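CalG4 (Micromonospora echinospora, PDB 3IA7) belongs to the GT-B fold family, built from two Rossmann-like domains, and binds calcium ions between the two subunits of its dimer. Local coordinates at residues I35-T40 / D45-A50. Sequence-based numbering, arbitrary orientation.
With CA (calcium ion), chain C.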
loop_
_atom_site.group_PDB
_atom_site.type_symbol
_atom_site.label_atom_id
_atom_site.label_comp_id
_atom_site.label_asym_id
_atom_site.label_seq_id
_atom_site.Cartn_x
_atom_site.Cartn_y
_atom_site.Cartn_z
ATOM N N ILE A 35 11.709 -15.496 -6.777
ATOM C CA ILE A 35 10.690 -15.092 -7.724
ATOM C C ILE A 35 11.301 -14.497 -8.984
ATOM O O ILE A 35 12.153 -13.584 -8.926
ATOM C CB ILE A 35 9.690 -14.044 -7.126
ATOM C CG1 ILE A 35 9.298 -14.380 -5.672
ATOM C CG2 ILE A 35 8.473 -13.827 -8.127
ATOM C CD1 ILE A 35 8.525 -15.776 -5.553
ATOM N N THR A 36 10.919 -15.059 -10.132
ATOM C CA THR A 36 11.308 -14.516 -11.408
ATOM C C THR A 36 10.009 -14.019 -12.039
ATOM O O THR A 36 8.967 -14.659 -11.877
ATOM C CB THR A 36 11.962 -15.602 -12.273
ATOM O OG1 THR A 36 13.163 -16.081 -11.620
ATOM C CG2 THR A 36 12.330 -15.060 -13.671
ATOM N N TYR A 37 10.066 -12.917 -12.769
ATOM C CA TYR A 37 8.841 -12.270 -13.177
ATOM C C TYR A 37 9.039 -11.736 -14.604
ATOM O O TYR A 37 9.957 -10.920 -14.845
ATOM C CB TYR A 37 8.489 -11.138 -12.176
ATOM C CG TYR A 37 7.041 -10.608 -12.276
ATOM C CD1 TYR A 37 6.169 -10.725 -11.204
ATOM C CD2 TYR A 37 6.597 -9.916 -13.404
ATOM C CE1 TYR A 37 4.871 -10.238 -11.267
ATOM C CE2 TYR A 37 5.269 -9.423 -13.495
ATOM C CZ TYR A 37 4.414 -9.611 -12.406
ATOM O OH TYR A 37 3.130 -9.089 -12.437
ATOM N N VAL A 38 8.183 -12.211 -15.528
ATOM C CA VAL A 38 8.232 -11.753 -16.919
ATOM C C VAL A 38 7.410 -10.471 -17.109
ATOM O O VAL A 38 6.160 -10.432 -16.878
ATOM C CB VAL A 38 7.764 -12.871 -17.915
ATOM C CG1 VAL A 38 7.879 -12.417 -19.410
ATOM C CG2 VAL A 38 8.527 -14.229 -17.648
ATOM N N THR A 39 8.103 -9.424 -17.556
ATOM C CA THR A 39 7.459 -8.148 -17.777
ATOM C C THR A 39 8.234 -7.292 -18.786
ATOM O O THR A 39 9.178 -7.775 -19.405
ATOM C CB THR A 39 7.212 -7.369 -16.445
ATOM O OG1 THR A 39 6.297 -6.286 -16.703
ATOM C CG2 THR A 39 8.605 -6.868 -15.828
ATOM N N THR A 40 7.794 -6.056 -19.006
ATOM C CA THR A 40 8.458 -5.178 -19.946
ATOM C C THR A 40 9.304 -4.153 -19.189
ATOM O O THR A 40 9.169 -4.042 -17.966
ATOM C CB THR A 40 7.426 -4.414 -20.812
ATOM O OG1 THR A 40 6.573 -3.597 -19.977
ATOM C CG2 THR A 40 6.622 -5.362 -21.680
ATOM N N ASP A 45 11.125 -1.952 -13.004
ATOM C CA ASP A 45 11.510 -1.341 -11.716
ATOM C C ASP A 45 10.536 -1.671 -10.584
ATOM O O ASP A 45 10.955 -2.019 -9.469
ATOM C CB ASP A 45 11.799 0.137 -11.868
ATOM C CG ASP A 45 12.979 0.384 -12.814
ATOM O OD1 ASP A 45 14.120 0.043 -12.421
ATOM O OD2 ASP A 45 12.745 0.803 -13.943
ATOM N N GLU A 46 9.258 -1.630 -10.914
ATOM C CA GLU A 46 8.197 -1.855 -9.955
ATOM C C GLU A 46 8.245 -3.335 -9.443
ATOM O O GLU A 46 8.085 -3.624 -8.242
ATOM C CB GLU A 46 6.867 -1.575 -10.644
ATOM C CG GLU A 46 6.646 -0.095 -10.927
ATOM C CD GLU A 46 7.149 0.390 -12.288
ATOM O OE1 GLU A 46 8.079 -0.230 -12.881
ATOM O OE2 GLU A 46 6.665 1.460 -12.743
ATOM N N VAL A 47 8.475 -4.248 -10.363
ATOM C CA VAL A 47 8.518 -5.671 -10.056
ATOM C C VAL A 47 9.775 -6.015 -9.214
ATOM O O VAL A 47 9.716 -6.823 -8.291
ATOM C CB VAL A 47 8.441 -6.422 -11.398
ATOM C CG1 VAL A 47 8.870 -7.791 -11.235
ATOM C CG2 VAL A 47 6.950 -6.313 -11.997
ATOM N N LYS A 48 10.903 -5.384 -9.542
ATOM C CA LYS A 48 12.141 -5.559 -8.805
ATOM C C LYS A 48 11.987 -5.075 -7.394
ATOM O O LYS A 48 12.464 -5.713 -6.470
ATOM C CB LYS A 48 13.280 -4.800 -9.483
ATOM C CG LYS A 48 13.712 -5.582 -10.740
ATOM C CD LYS A 48 14.730 -4.818 -11.549
ATOM C CE LYS A 48 15.085 -5.664 -12.753
ATOM N NZ LYS A 48 16.333 -5.158 -13.329
ATOM N N ALA A 49 11.344 -3.918 -7.231
ATOM C CA ALA A 49 11.134 -3.368 -5.889
ATOM C C ALA A 49 10.254 -4.290 -5.056
ATOM O O ALA A 49 10.408 -4.336 -3.831
ATOM C CB ALA A 49 10.514 -1.935 -5.955
ATOM N N ALA A 50 9.343 -5.008 -5.718
ATOM C CA ALA A 50 8.468 -5.990 -5.059
ATOM C C ALA A 50 9.225 -7.271 -4.599
ATOM O O ALA A 50 8.698 -8.089 -3.827
ATOM C CB ALA A 50 7.308 -6.369 -6.018
HETATM CA CA CA C . 8.379 1.716 -14.546
HETATM O O HOH W 1 10.328 0.324 -14.960
HETATM O O HOH W 2 9.494 2.936 -16.323
#
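Val-47 plants both of its methyl groups on Tyr-37, one at the root of the side chain and the other over the ring. At the root, Tyr-37 CB and CG are each 3.5 Å from Val-47 CG1. Val-47 CG2 lies over one face of the Tyr-37 ring in a CH-pi contact, 4.0 Å from its centroid and 17° off the normal, displaced toward the rim on the side of CD2 and CE2. The two side chains cross at about a right angle. Val-47 CG1 stands trans to its own backbone N (chi1 163°), which leaves CG2 on the N side of the residue, and this fork lets one valine span the aromatic group from CB to CE2. Thr-39, two residues further along the strand, adds a looser touch through its methyl, with Thr-39 CG2 4.2 Å from Val-47 CG2.

These residues join the first strand and the helix of a right-handed beta-alpha-beta unit, strand 34-39, helix 41-49 and strand 53-56, in the Rossmann-like sheet of the N-terminal half of this GT-B fold. Val-54 of the last strand also packs on Val-47 and Thr-39, while Val-25 of helix 15-30 touches Tyr-37. The buried phenol is tied down at its far end, where OH hydrogen-bonds to Ser-21 and Asn-11.

One residue before Val-47, a bend at chi2 (91°) directs the carboxylate of Glu-46 to a calcium ion, which it chelates through both oxygens, OE1 at 2.6 Å and OE2 at 2.5 Å. The Leu-42 carbonyl, two waters, and Gln-225 and His-297 of the second subunit complete the site, so the ion bridges the two chains. Asp-45, through its backbone N and OD2, positions one of these waters in the metal's first shell.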